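Local coordinates for uncharacterized protein (Danio rerio, PDB 5HBA) that probably serves as the globular recognition head of complement C1q subunit A, binding targets that set off the classical complement pathway of innate immunity, at residues E2-S7 against N32-I37; Y41-V46 against G101-I106; S57-L62 against S85-V90. All coordinates share one frame; numbering follows the deposited sequence.

Contact 1: E2-S7 against N32-I37; sequences EKPAFS and NDDFQI
F6 and F35 meet ring to ring and make the tight half of this contact. F35 CD2 sits over one face of the F6 ring, toward its rim, 3.6 Å from F6 CE1. The planes are inclined at 39° and the centroids lie 4.8 Å apart, a slanted pairing. F6 reaches its neighbour because its CG lies between the backbone N and the carbonyl carbon (chi1 74°). With F6 cut back to an alanine, the side of F35 that it covers would probably be left with a gap and the ring less fixed.

Further back, P4 lies against the D34 carboxylate, with P4 CB 3.2 Å from D34 OD2. N32 ND2 gives weak bonds to both oxygens of the same carboxylate. No direct hydrogen bond joins 2-7 to 32-37; a water does it instead, accepting from A5 N at 3.2 Å and from N32 N at 2.9 Å, with a weak bond to D34 OD2. The outer end is looser: the exposed E2 carboxylate passes N32 crosswise, E2 OE2 coming 3.5 Å from N32 CB, and with E2 OE2 and N32 OD1 both acceptors nothing polar holds them together.

Segment 2-7 leads into strand 5-10, which runs between strands 26-30 and 120-133, whereas 35-36 edges the other sheet. F126 meets F6 edge-to-face, F42 of strand 41-43 also packs on it, and A5 and S7 touch V49 and A94 of a second subunit.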
# COMPACT_ATOMS: atom_id res chain seq x y z
N GLU A 2 -13.91 0.86 -19.04
CA GLU A 2 -13.91 1.79 -17.91
C GLU A 2 -14.66 1.23 -16.70
O GLU A 2 -15.78 0.73 -16.82
CB GLU A 2 -14.51 3.14 -18.32
CG GLU A 2 -14.62 4.17 -17.19
CD GLU A 2 -15.90 4.03 -16.37
OE1 GLU A 2 -16.98 3.82 -16.97
OE2 GLU A 2 -15.82 4.10 -15.13
N LYS A 3 -14.03 1.31 -15.53
CA LYS A 3 -14.67 0.93 -14.27
C LYS A 3 -14.24 1.89 -13.16
O LYS A 3 -13.38 2.75 -13.40
CB LYS A 3 -14.36 -0.54 -13.92
CG LYS A 3 -12.89 -0.91 -13.86
CD LYS A 3 -12.74 -2.41 -13.62
CE LYS A 3 -11.31 -2.87 -13.80
NZ LYS A 3 -11.18 -4.33 -13.56
N PRO A 4 -14.85 1.80 -11.96
CA PRO A 4 -14.43 2.69 -10.87
C PRO A 4 -12.94 2.57 -10.55
O PRO A 4 -12.42 1.46 -10.36
CB PRO A 4 -15.24 2.18 -9.68
CG PRO A 4 -16.52 1.67 -10.31
CD PRO A 4 -16.08 1.05 -11.61
N ALA A 5 -12.29 3.73 -10.48
CA ALA A 5 -10.87 3.86 -10.14
C ALA A 5 -10.64 5.32 -9.79
O ALA A 5 -10.94 6.21 -10.60
CB ALA A 5 -9.99 3.49 -11.34
N PHE A 6 -10.11 5.57 -8.59
CA PHE A 6 -9.86 6.95 -8.18
C PHE A 6 -8.54 7.13 -7.44
O PHE A 6 -7.99 6.18 -6.85
CB PHE A 6 -11.00 7.47 -7.30
CG PHE A 6 -11.00 6.90 -5.91
CD1 PHE A 6 -10.25 7.50 -4.89
CD2 PHE A 6 -11.75 5.77 -5.61
CE1 PHE A 6 -10.23 6.96 -3.61
CE2 PHE A 6 -11.74 5.23 -4.32
CZ PHE A 6 -10.98 5.82 -3.32
N SER A 7 -8.06 8.36 -7.47
CA SER A 7 -6.89 8.77 -6.71
C SER A 7 -7.09 10.23 -6.33
O SER A 7 -7.18 11.11 -7.21
CB SER A 7 -5.63 8.61 -7.56
OG SER A 7 -4.48 8.98 -6.82
N ASN A 32 -15.26 6.81 -12.77
CA ASN A 32 -16.70 6.68 -12.75
C ASN A 32 -17.36 7.81 -11.98
O ASN A 32 -18.56 7.76 -11.71
CB ASN A 32 -17.09 5.33 -12.14
CG ASN A 32 -18.47 4.89 -12.53
OD1 ASN A 32 -18.86 4.99 -13.70
ND2 ASN A 32 -19.24 4.40 -11.56
N ASP A 33 -16.58 8.84 -11.63
CA ASP A 33 -17.06 9.96 -10.81
C ASP A 33 -17.72 9.45 -9.53
O ASP A 33 -18.86 9.81 -9.20
CB ASP A 33 -18.02 10.86 -11.62
CG ASP A 33 -18.32 12.18 -10.93
OD1 ASP A 33 -17.48 12.67 -10.15
OD2 ASP A 33 -19.41 12.74 -11.17
N ASP A 34 -16.99 8.61 -8.80
CA ASP A 34 -17.50 7.96 -7.61
C ASP A 34 -17.08 8.66 -6.33
O ASP A 34 -17.58 8.34 -5.24
CB ASP A 34 -16.98 6.53 -7.54
CG ASP A 34 -17.72 5.59 -8.47
OD1 ASP A 34 -18.94 5.76 -8.66
OD2 ASP A 34 -17.08 4.66 -9.00
N PHE A 35 -16.13 9.58 -6.43
CA PHE A 35 -15.58 10.24 -5.25
C PHE A 35 -15.95 11.72 -5.15
O PHE A 35 -15.78 12.48 -6.10
CB PHE A 35 -14.05 10.10 -5.21
CG PHE A 35 -13.49 10.14 -3.82
CD1 PHE A 35 -13.32 11.35 -3.17
CD2 PHE A 35 -13.17 8.96 -3.16
CE1 PHE A 35 -12.82 11.39 -1.88
CE2 PHE A 35 -12.68 8.99 -1.88
CZ PHE A 35 -12.50 10.20 -1.23
N GLN A 36 -16.42 12.13 -3.97
CA GLN A 36 -16.68 13.54 -3.72
C GLN A 36 -15.62 14.09 -2.79
O GLN A 36 -15.60 13.79 -1.59
CB GLN A 36 -18.09 13.74 -3.14
CG GLN A 36 -19.21 13.57 -4.17
CD GLN A 36 -20.61 13.80 -3.58
OE1 GLN A 36 -20.79 14.63 -2.69
NE2 GLN A 36 -21.59 13.05 -4.07
N ILE A 37 -14.72 14.91 -3.33
CA ILE A 37 -13.59 15.36 -2.52
C ILE A 37 -14.02 16.34 -1.43
O ILE A 37 -13.32 16.49 -0.43
CB ILE A 37 -12.45 15.98 -3.37
CG1 ILE A 37 -12.93 17.20 -4.15
CG2 ILE A 37 -11.85 14.92 -4.30
CD1 ILE A 37 -11.78 17.92 -4.89
O HOH W 1 -14.32 6.12 -10.09

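Contact 2: Y41-V46 against G101-I106; sequences YFTCKV and GDKVWI
F42 and V104 form an antiparallel hydrogen-bonded pair, with F42 N to V104 O at 2.9 Å and V104 N to F42 O at 2.8 Å. Beyond them C44 N gives a nearly straight bond to D102 O (2.9 Å), and G101 N closes the end on C44 O at 2.9 Å. The backbone angles of G101 would jam a CB against the carbonyl before it, which suits glycine there.

A side-chain bond is added over the non-hydrogen-bonded pair T43 and K103: the two side chains lie side by side, pointing the same way, and K103 NZ donates to T43 OG1 at 2.9 Å. The lysine is extended until a turn about the CD-CE bond (chi4 -69°), which brings the ammonium to the hydroxyl. Its aliphatic part is used as well, CD resting over one face of the Y41 ring in a CH-pi contact.

The edge of that same tyrosine ring points at the face of W105 in an offset edge-to-face pair, planes at 86°, with Y41 CE1 3.4 Å from W105 CE3. With CG between the backbone N and the carbonyl carbon (chi1 71°), W105 presents a face to Y41 CE1, while W105 NE1 bonds to E107. On the other side of the strands F42 and V104 face inward, where F52 and L98 pack against them.

Strands 41-43 and 103-109 are thus adjacent antiparallel members of one sheet, with T43, K103 and Y41 on the partly exposed side and F42 and V104 turned into the buried side, as in the jelly-roll sandwich of the C1q/TNF family.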
# COMPACT_ATOMS: atom_id res chain seq x y z
N TYR A 41 -16.02 11.19 0.84
CA TYR A 41 -16.59 9.84 0.65
C TYR A 41 -16.44 9.29 -0.76
O TYR A 41 -16.78 9.97 -1.73
CB TYR A 41 -18.09 9.80 0.98
CG TYR A 41 -18.49 10.06 2.41
CD1 TYR A 41 -18.11 9.19 3.43
CD2 TYR A 41 -19.30 11.15 2.73
CE1 TYR A 41 -18.49 9.43 4.74
CE2 TYR A 41 -19.68 11.39 4.03
CZ TYR A 41 -19.27 10.53 5.03
OH TYR A 41 -19.65 10.76 6.33
N PHE A 42 -15.99 8.05 -0.86
CA PHE A 42 -16.27 7.24 -2.04
C PHE A 42 -17.66 6.66 -1.82
O PHE A 42 -17.93 6.10 -0.76
CB PHE A 42 -15.27 6.08 -2.16
CG PHE A 42 -15.66 5.06 -3.20
CD1 PHE A 42 -15.29 5.23 -4.53
CD2 PHE A 42 -16.37 3.93 -2.84
CE1 PHE A 42 -15.64 4.30 -5.49
CE2 PHE A 42 -16.73 2.99 -3.80
CZ PHE A 42 -16.36 3.17 -5.12
N THR A 43 -18.53 6.81 -2.81
CA THR A 43 -19.86 6.20 -2.75
C THR A 43 -20.01 5.20 -3.89
O THR A 43 -19.92 5.56 -5.07
CB THR A 43 -20.99 7.26 -2.87
OG1 THR A 43 -20.92 8.17 -1.77
CG2 THR A 43 -22.36 6.57 -2.88
N CYS A 44 -20.24 3.95 -3.54
CA CYS A 44 -20.37 2.87 -4.51
C CYS A 44 -21.60 3.06 -5.43
O CYS A 44 -22.73 3.16 -4.95
CB CYS A 44 -20.48 1.54 -3.77
SG CYS A 44 -20.59 0.07 -4.83
N LYS A 45 -21.35 3.09 -6.74
CA LYS A 45 -22.42 3.03 -7.74
C LYS A 45 -22.48 1.63 -8.33
O LYS A 45 -23.56 1.11 -8.62
CB LYS A 45 -22.18 4.03 -8.87
CG LYS A 45 -22.36 5.50 -8.52
CD LYS A 45 -22.27 6.34 -9.80
CE LYS A 45 -21.63 7.68 -9.55
NZ LYS A 45 -21.04 8.21 -10.81
N VAL A 46 -21.31 1.02 -8.50
CA VAL A 46 -21.20 -0.33 -9.04
C VAL A 46 -20.91 -1.35 -7.94
O VAL A 46 -19.81 -1.38 -7.39
CB VAL A 46 -20.05 -0.41 -10.07
CG1 VAL A 46 -19.91 -1.83 -10.61
CG2 VAL A 46 -20.28 0.58 -11.21
N GLY A 101 -24.58 2.27 -2.94
CA GLY A 101 -24.83 3.24 -1.89
C GLY A 101 -23.88 3.20 -0.70
O GLY A 101 -23.81 4.18 0.06
N ASP A 102 -23.16 2.09 -0.50
CA ASP A 102 -22.19 2.02 0.59
C ASP A 102 -21.12 3.11 0.43
O ASP A 102 -20.71 3.43 -0.68
CB ASP A 102 -21.49 0.65 0.65
CG ASP A 102 -22.41 -0.46 1.09
OD1 ASP A 102 -23.51 -0.16 1.60
OD2 ASP A 102 -22.02 -1.65 0.93
N LYS A 103 -20.69 3.68 1.55
CA LYS A 103 -19.68 4.73 1.51
C LYS A 103 -18.38 4.23 2.13
O LYS A 103 -18.41 3.39 3.03
CB LYS A 103 -20.18 5.98 2.24
CG LYS A 103 -21.38 6.63 1.54
CD LYS A 103 -21.89 7.86 2.28
CE LYS A 103 -23.09 8.47 1.56
NZ LYS A 103 -22.73 9.10 0.24
N VAL A 104 -17.24 4.72 1.63
CA VAL A 104 -15.93 4.36 2.19
C VAL A 104 -15.11 5.62 2.35
O VAL A 104 -15.14 6.51 1.48
CB VAL A 104 -15.18 3.33 1.32
CG1 VAL A 104 -13.84 2.95 1.96
CG2 VAL A 104 -16.03 2.07 1.13
N TRP A 105 -14.39 5.73 3.47
CA TRP A 105 -13.60 6.93 3.71
C TRP A 105 -12.47 6.66 4.69
O TRP A 105 -12.38 5.57 5.26
CB TRP A 105 -14.50 8.07 4.20
CG TRP A 105 -15.06 7.92 5.61
CD1 TRP A 105 -14.57 8.52 6.74
CD2 TRP A 105 -16.22 7.17 6.03
NE1 TRP A 105 -15.34 8.17 7.83
CE2 TRP A 105 -16.36 7.34 7.42
CE3 TRP A 105 -17.15 6.35 5.37
CZ2 TRP A 105 -17.38 6.75 8.17
CZ3 TRP A 105 -18.16 5.75 6.11
CH2 TRP A 105 -18.27 5.96 7.49
N ILE A 106 -11.68 7.67 4.92
CA ILE A 106 -10.73 7.72 5.98
C ILE A 106 -10.98 8.89 6.88
O ILE A 106 -11.47 9.89 6.51
CB ILE A 106 -9.29 7.72 5.50
CG1 ILE A 106 -8.98 8.95 4.62
CG2 ILE A 106 -9.01 6.45 4.75
CD1 ILE A 106 -7.57 9.04 4.10

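Contact 3: S57-L62 against S85-V90; sequences SSEGRL and SVSLVV
S57-L62 and S85-V90 lie at one end of the C1q jelly-roll sandwich, where strands 48-59 and 87-98 run antiparallel, their directions 155° from each other. Direct polar links between the segments are few.

Among the hydrogen bonds, G60 N to V86 O is short at 2.7 Å; the positive phi of G60 (80°) favours glycine at this turn. S87 OG may bond weakly to S58 O, though this is not settled. C-H contacts supplement these: L88 O receives S57 CA at 3.3 Å, and S58 O lies near S87 CA.

Waters add indirect links. One molecule donates to G60 O at 2.7 Å and accepts from L88 N at 3.0 Å, bridging a strand NH to the turn in place of a direct backbone bond. A second water joins S57 OG and S87 OG by weak bonds.

Charge takes little part across the pair. The E59 side chain, bent at chi2 (86°), brings its OE2 to 3.1 Å from S85 O, but both atoms are acceptors and so no bond forms between them. K120 bonds to the backbone carbonyls of E59 and R61, and R61 makes a salt bridge to D112.

Beyond the strands, V89 N donates to D80 of a second subunit, and L88 packs on L88 of a third, placing 87-90 at the trimer interface. The main apolar side-chain contact between the segments is that of L62 with V90. Their side chains slant past each other, methyl against methyl, with L62 CD2 3.9 Å from V90 CG2.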
# COMPACT_ATOMS: atom_id res chain seq x y z
N SER A 57 0.56 11.47 5.97
CA SER A 57 1.49 11.96 6.98
C SER A 57 1.02 13.21 7.70
O SER A 57 0.35 14.08 7.13
CB SER A 57 2.91 12.18 6.42
OG SER A 57 2.90 12.84 5.17
N SER A 58 1.39 13.28 8.97
CA SER A 58 1.15 14.44 9.81
C SER A 58 2.38 14.57 10.70
O SER A 58 3.14 13.61 10.83
CB SER A 58 -0.08 14.20 10.69
OG SER A 58 -0.29 15.28 11.57
N GLU A 59 2.57 15.73 11.31
CA GLU A 59 3.64 15.89 12.29
C GLU A 59 3.25 15.18 13.59
O GLU A 59 2.14 15.37 14.09
CB GLU A 59 3.91 17.38 12.55
CG GLU A 59 5.02 17.68 13.55
CD GLU A 59 6.41 17.71 12.91
OE1 GLU A 59 6.55 17.20 11.77
OE2 GLU A 59 7.35 18.23 13.55
N GLY A 60 4.14 14.34 14.11
CA GLY A 60 3.86 13.62 15.34
C GLY A 60 2.97 12.40 15.11
O GLY A 60 2.86 11.92 13.98
N ARG A 61 2.34 11.92 16.18
CA ARG A 61 1.49 10.73 16.12
C ARG A 61 0.38 10.86 15.07
O ARG A 61 -0.33 11.87 15.02
CB ARG A 61 0.88 10.44 17.50
CG ARG A 61 0.05 9.16 17.56
CD ARG A 61 -1.26 9.37 18.30
NE ARG A 61 -2.08 10.38 17.64
CZ ARG A 61 -2.61 11.44 18.26
NH1 ARG A 61 -3.32 12.32 17.56
NH2 ARG A 61 -2.43 11.61 19.56
N LEU A 62 0.24 9.84 14.23
CA LEU A 62 -0.81 9.81 13.21
C LEU A 62 -1.57 8.50 13.27
O LEU A 62 -1.00 7.42 13.08
CB LEU A 62 -0.26 10.03 11.80
CG LEU A 62 -1.30 9.93 10.66
CD1 LEU A 62 -2.48 10.88 10.88
CD2 LEU A 62 -0.66 10.21 9.31
N SER A 85 8.17 15.52 17.09
CA SER A 85 8.95 16.26 16.10
C SER A 85 9.06 15.52 14.77
O SER A 85 9.51 16.08 13.77
CB SER A 85 10.35 16.55 16.66
OG SER A 85 10.94 15.37 17.19
N VAL A 86 8.64 14.26 14.76
CA VAL A 86 8.84 13.38 13.61
C VAL A 86 7.57 13.26 12.75
O VAL A 86 6.45 13.24 13.27
CB VAL A 86 9.34 12.00 14.09
CG1 VAL A 86 9.31 10.96 12.97
CG2 VAL A 86 10.75 12.13 14.67
N SER A 87 7.76 13.22 11.43
CA SER A 87 6.66 13.08 10.47
C SER A 87 6.89 11.82 9.61
O SER A 87 7.92 11.71 8.94
CB SER A 87 6.59 14.32 9.58
OG SER A 87 5.50 14.24 8.68
N LEU A 88 5.96 10.87 9.65
CA LEU A 88 6.10 9.61 8.93
C LEU A 88 4.89 9.35 8.02
O LEU A 88 3.84 9.96 8.20
CB LEU A 88 6.26 8.44 9.91
CG LEU A 88 7.40 8.49 10.93
CD1 LEU A 88 7.36 7.27 11.86
CD2 LEU A 88 8.74 8.57 10.21
N VAL A 89 5.04 8.46 7.04
CA VAL A 89 3.91 8.08 6.19
C VAL A 89 3.28 6.80 6.69
O VAL A 89 3.93 5.75 6.72
CB VAL A 89 4.34 7.91 4.72
CG1 VAL A 89 3.17 7.40 3.86
CG2 VAL A 89 4.88 9.23 4.16
N VAL A 90 2.01 6.88 7.11
CA VAL A 90 1.25 5.70 7.48
C VAL A 90 0.46 5.26 6.26
O VAL A 90 -0.19 6.07 5.61
CB VAL A 90 0.23 5.97 8.59
CG1 VAL A 90 -0.39 4.66 9.08
CG2 VAL A 90 0.87 6.70 9.74
O HOH W 2 3.22 15.87 6.71
O HOH W 3 4.04 10.61 11.93

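In the fold
Contacts 1 and 2 adjoin, their centres about 10 Å apart, and share a sheet through neighbouring strands 35-36 and 41-43; K45 of contact 2 bonds to N32 O of contact 1, and F42 packs on D34. Contact 3 lies on the opposite side of the chain's centre, about 27 to 28 Å from both centres, and is nested within the loop that contact 2 closes. Contact 1 is largely buried and pairs aromatics between the two sheets; contact 2, partly buried, is regular strand pairing; contact 3 is looser and water-bridged. Contacts 1 and 3 both touch a second subunit, whereas contact 2 meets no other chain of the trimer.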